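Protein of unknown function with ferredoxin-like fold (Caulobacter crescentus, PDB 3BM7) is of unknown function but is probably a small dimeric monooxygenase of the antibiotic biosynthesis type, built on a ferredoxin-like fold. Local coordinates at residues Pro53-Thr61 and Tyr70-Ser78. Numbering follows the deposited sequence.
Sequences PGCLVYQLT and YKVLELYAS
Tyr58 and Glu74 face each other as a non-hydrogen-bonded pair and send their side chains the same way off the sheet, the carboxylate plane turned 55° from the ring. Glu74 CD lies 3.6 Å from Tyr58 CE1, and the same corner of the ring is met near its plane by the hydroxyl of Tyr76, with Tyr76 OH 3.5 Å from Tyr58 CE1. Val72 CG1 sits over one face, so the ring fills the hollow between valine, carboxylate and neighbouring phenol. Tyr76 OH donates to Glu74 OE1 at 2.7 Å, arriving from above the carboxylate plane; a water shared by Tyr58 OH and, weakly, Glu74 OE2 links the far ends. With CG anti to the carbonyl carbon (chi1 -61°), Tyr76 lays its ring back along its strand toward Glu74, and Cys55 SG rests obliquely against it, 3.8 Å from Tyr76 CE1. This side of the sheet lies under helix 34-51, and His85 meets both tyrosine rings.

Near the other end, Leu60 CD1 tucks between Tyr70 and Val72, 3.8 Å from Tyr70 CD2.

On the face away from helix 34-51 Leu75 is the bump, set in the notch between Leu56 and Val57, with Val57 CB 3.8 Å from Leu75 CB and Leu56 CD1 touching Leu75 CD2. Two residues set against one, with both amides donating to Leu75 O (Val57 N the longer at 3.3 Å), make a classic beta bulge. Thr61 OG1 doubles the backbone bond to Lys71 O, reaching a lone pair at 2.7 Å. Leu73 and Thr61 pack against the second subunit, a strand of which pairs antiparallel with Thr61, so that the sheet runs on across the interface. The whole is the bulged antiparallel hairpin formed by the second and third strands of a ferredoxin-like fold, as in dimeric ABM-family proteins.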
loop_
_atom_site.group_PDB
_atom_site.type_symbol
_atom_site.label_atom_id
_atom_site.label_comp_id
_atom_site.label_asym_id
_atom_site.label_seq_id
_atom_site.Cartn_x
_atom_site.Cartn_y
_atom_site.Cartn_z
ATOM N N PRO A 53 -9.674 -12.940 -9.041
ATOM C CA PRO A 53 -9.754 -13.367 -7.647
ATOM C C PRO A 53 -8.402 -13.313 -6.912
ATOM O O PRO A 53 -8.388 -13.285 -5.691
ATOM C CB PRO A 53 -10.310 -14.803 -7.741
ATOM C CG PRO A 53 -10.077 -15.224 -9.088
ATOM C CD PRO A 53 -10.089 -14.003 -9.959
ATOM N N GLY A 54 -7.295 -13.345 -7.660
ATOM C CA GLY A 54 -5.970 -13.289 -7.085
ATOM C C GLY A 54 -5.488 -11.903 -6.763
ATOM O O GLY A 54 -4.415 -11.737 -6.200
ATOM N N CYS A 55 -6.261 -10.887 -7.151
ATOM C CA CYS A 55 -5.940 -9.529 -6.771
ATOM C C CYS A 55 -6.751 -9.197 -5.526
ATOM O O CYS A 55 -7.957 -9.089 -5.589
ATOM C CB CYS A 55 -6.271 -8.569 -7.886
ATOM S SG CYS A 55 -5.836 -6.875 -7.410
ATOM N N LEU A 56 -6.062 -9.029 -4.409
ATOM C CA LEU A 56 -6.641 -8.823 -3.093
ATOM C C LEU A 56 -6.886 -7.349 -2.740
ATOM O O LEU A 56 -7.869 -7.034 -2.053
ATOM C CB LEU A 56 -5.763 -9.474 -2.018
ATOM C CG LEU A 56 -5.432 -10.959 -2.236
ATOM C CD1 LEU A 56 -4.552 -11.478 -1.120
ATOM C CD2 LEU A 56 -6.723 -11.771 -2.335
ATOM N N VAL A 57 -6.026 -6.491 -3.239
ATOM C CA VAL A 57 -6.096 -5.030 -3.055
ATOM C C VAL A 57 -5.670 -4.354 -4.348
ATOM O O VAL A 57 -4.637 -4.720 -4.944
ATOM C CB VAL A 57 -5.205 -4.568 -1.893
ATOM C CG1 VAL A 57 -5.301 -3.011 -1.703
ATOM C CG2 VAL A 57 -5.579 -5.336 -0.604
ATOM N N TYR A 58 -6.408 -3.330 -4.768
ATOM C CA TYR A 58 -6.042 -2.563 -5.917
ATOM C C TYR A 58 -6.596 -1.165 -5.750
ATOM O O TYR A 58 -7.697 -0.866 -6.193
ATOM C CB TYR A 58 -6.576 -3.232 -7.201
ATOM C CG TYR A 58 -5.870 -2.790 -8.430
ATOM C CD1 TYR A 58 -4.609 -3.234 -8.753
ATOM C CD2 TYR A 58 -6.479 -1.883 -9.315
ATOM C CE1 TYR A 58 -3.944 -2.810 -9.898
ATOM C CE2 TYR A 58 -5.834 -1.446 -10.430
ATOM C CZ TYR A 58 -4.601 -1.919 -10.771
ATOM O OH TYR A 58 -3.935 -1.489 -11.886
ATOM N N GLN A 59 -5.848 -0.301 -5.095
ATOM C CA GLN A 59 -6.395 0.948 -4.583
ATOM C C GLN A 59 -5.541 2.124 -5.050
ATOM O O GLN A 59 -4.367 2.379 -4.609
ATOM C CB GLN A 59 -6.450 0.936 -3.055
ATOM C CG GLN A 59 -7.035 2.225 -2.512
ATOM C CD GLN A 59 -8.476 2.389 -2.942
ATOM O OE1 GLN A 59 -9.355 1.541 -2.631
ATOM N NE2 GLN A 59 -8.754 3.477 -3.667
ATOM N N LEU A 60 -6.123 2.935 -5.950
ATOM C CA LEU A 60 -5.524 4.179 -6.335
ATOM C C LEU A 60 -5.596 5.186 -5.188
ATOM O O LEU A 60 -6.637 5.340 -4.561
ATOM C CB LEU A 60 -6.291 4.779 -7.520
ATOM C CG LEU A 60 -5.652 6.005 -8.157
ATOM C CD1 LEU A 60 -4.276 5.764 -8.789
ATOM C CD2 LEU A 60 -6.670 6.591 -9.216
ATOM N N THR A 61 -4.498 5.860 -4.950
ATOM C CA THR A 61 -4.425 6.979 -3.985
ATOM C C THR A 61 -3.684 8.161 -4.540
ATOM O O THR A 61 -2.854 8.021 -5.448
ATOM C CB THR A 61 -3.717 6.536 -2.643
ATOM O OG1 THR A 61 -2.288 6.510 -2.824
ATOM C CG2 THR A 61 -4.297 5.188 -2.120
ATOM N N TYR A 70 0.436 9.871 -7.878
ATOM C CA TYR A 70 -0.482 8.884 -7.366
ATOM C C TYR A 70 0.329 7.677 -6.893
ATOM O O TYR A 70 1.419 7.451 -7.390
ATOM C CB TYR A 70 -1.438 8.419 -8.443
ATOM C CG TYR A 70 -2.399 9.477 -8.896
ATOM C CD1 TYR A 70 -1.982 10.429 -9.818
ATOM C CD2 TYR A 70 -3.718 9.487 -8.445
ATOM C CE1 TYR A 70 -2.856 11.426 -10.227
ATOM C CE2 TYR A 70 -4.604 10.474 -8.869
ATOM C CZ TYR A 70 -4.164 11.407 -9.776
ATOM O OH TYR A 70 -5.026 12.413 -10.212
ATOM N N LYS A 71 -0.156 7.005 -5.880
ATOM C CA LYS A 71 0.425 5.733 -5.466
ATOM C C LYS A 71 -0.677 4.691 -5.495
ATOM O O LYS A 71 -1.772 4.782 -4.837
ATOM C CB LYS A 71 1.095 5.807 -4.098
ATOM C CG LYS A 71 2.211 6.774 -4.126
ATOM C CD LYS A 71 3.174 6.704 -2.941
ATOM C CE LYS A 71 4.282 7.714 -3.142
ATOM N NZ LYS A 71 5.315 7.602 -2.073
ATOM N N VAL A 72 -0.457 3.608 -6.252
ATOM C CA VAL A 72 -1.390 2.517 -6.255
ATOM C C VAL A 72 -0.920 1.507 -5.216
ATOM O O VAL A 72 0.212 1.068 -5.269
ATOM C CB VAL A 72 -1.518 1.781 -7.626
ATOM C CG1 VAL A 72 -2.772 0.897 -7.651
ATOM C CG2 VAL A 72 -1.515 2.781 -8.805
ATOM N N LEU A 73 -1.796 1.120 -4.324
ATOM C CA LEU A 73 -1.508 0.060 -3.344
ATOM C C LEU A 73 -2.117 -1.202 -3.923
ATOM O O LEU A 73 -3.347 -1.299 -4.104
ATOM C CB LEU A 73 -2.090 0.411 -1.993
ATOM C CG LEU A 73 -1.687 1.811 -1.495
ATOM C CD1 LEU A 73 -2.279 2.061 -0.095
ATOM C CD2 LEU A 73 -0.205 2.086 -1.471
ATOM N N GLU A 74 -1.278 -2.225 -4.126
ATOM C CA GLU A 74 -1.730 -3.480 -4.746
ATOM C C GLU A 74 -1.270 -4.665 -3.914
ATOM O O GLU A 74 -0.183 -4.609 -3.310
ATOM C CB GLU A 74 -1.240 -3.635 -6.195
ATOM C CG GLU A 74 -1.263 -2.359 -7.019
ATOM C CD GLU A 74 -0.629 -2.470 -8.410
ATOM O OE1 GLU A 74 -0.437 -3.602 -8.916
ATOM O OE2 GLU A 74 -0.414 -1.387 -9.031
ATOM N N LEU A 75 -2.068 -5.719 -3.897
ATOM C CA LEU A 75 -1.699 -6.947 -3.201
ATOM C C LEU A 75 -2.221 -8.099 -4.008
ATOM O O LEU A 75 -3.390 -8.102 -4.380
ATOM C CB LEU A 75 -2.263 -6.993 -1.784
ATOM C CG LEU A 75 -1.835 -8.137 -0.863
ATOM C CD1 LEU A 75 -0.357 -8.131 -0.518
ATOM C CD2 LEU A 75 -2.730 -8.167 0.405
ATOM N N TYR A 76 -1.353 -9.068 -4.287
ATOM C CA TYR A 76 -1.714 -10.255 -5.067
ATOM C C TYR A 76 -1.489 -11.507 -4.246
ATOM O O TYR A 76 -0.571 -11.563 -3.436
ATOM C CB TYR A 76 -0.863 -10.326 -6.360
ATOM C CG TYR A 76 -1.096 -9.138 -7.217
ATOM C CD1 TYR A 76 -2.150 -9.107 -8.123
ATOM C CD2 TYR A 76 -0.352 -7.975 -7.030
ATOM C CE1 TYR A 76 -2.457 -7.947 -8.825
ATOM C CE2 TYR A 76 -0.660 -6.806 -7.732
ATOM C CZ TYR A 76 -1.711 -6.817 -8.627
ATOM O OH TYR A 76 -2.033 -5.685 -9.338
ATOM N N ALA A 77 -2.304 -12.527 -4.501
ATOM C CA ALA A 77 -2.264 -13.784 -3.738
ATOM C C ALA A 77 -0.956 -14.532 -3.973
ATOM O O ALA A 77 -0.515 -15.297 -3.112
ATOM C CB ALA A 77 -3.432 -14.669 -4.136
ATOM N N SER A 78 -0.354 -14.330 -5.144
ATOM C CA SER A 78 0.823 -15.083 -5.583
ATOM C C SER A 78 1.493 -14.420 -6.770
ATOM O O SER A 78 0.884 -13.583 -7.451
ATOM C CB SER A 78 0.401 -16.495 -6.021
ATOM O OG SER A 78 -0.354 -16.426 -7.233
HETATM O O HOH W 1 -1.641 -2.474 -11.926
#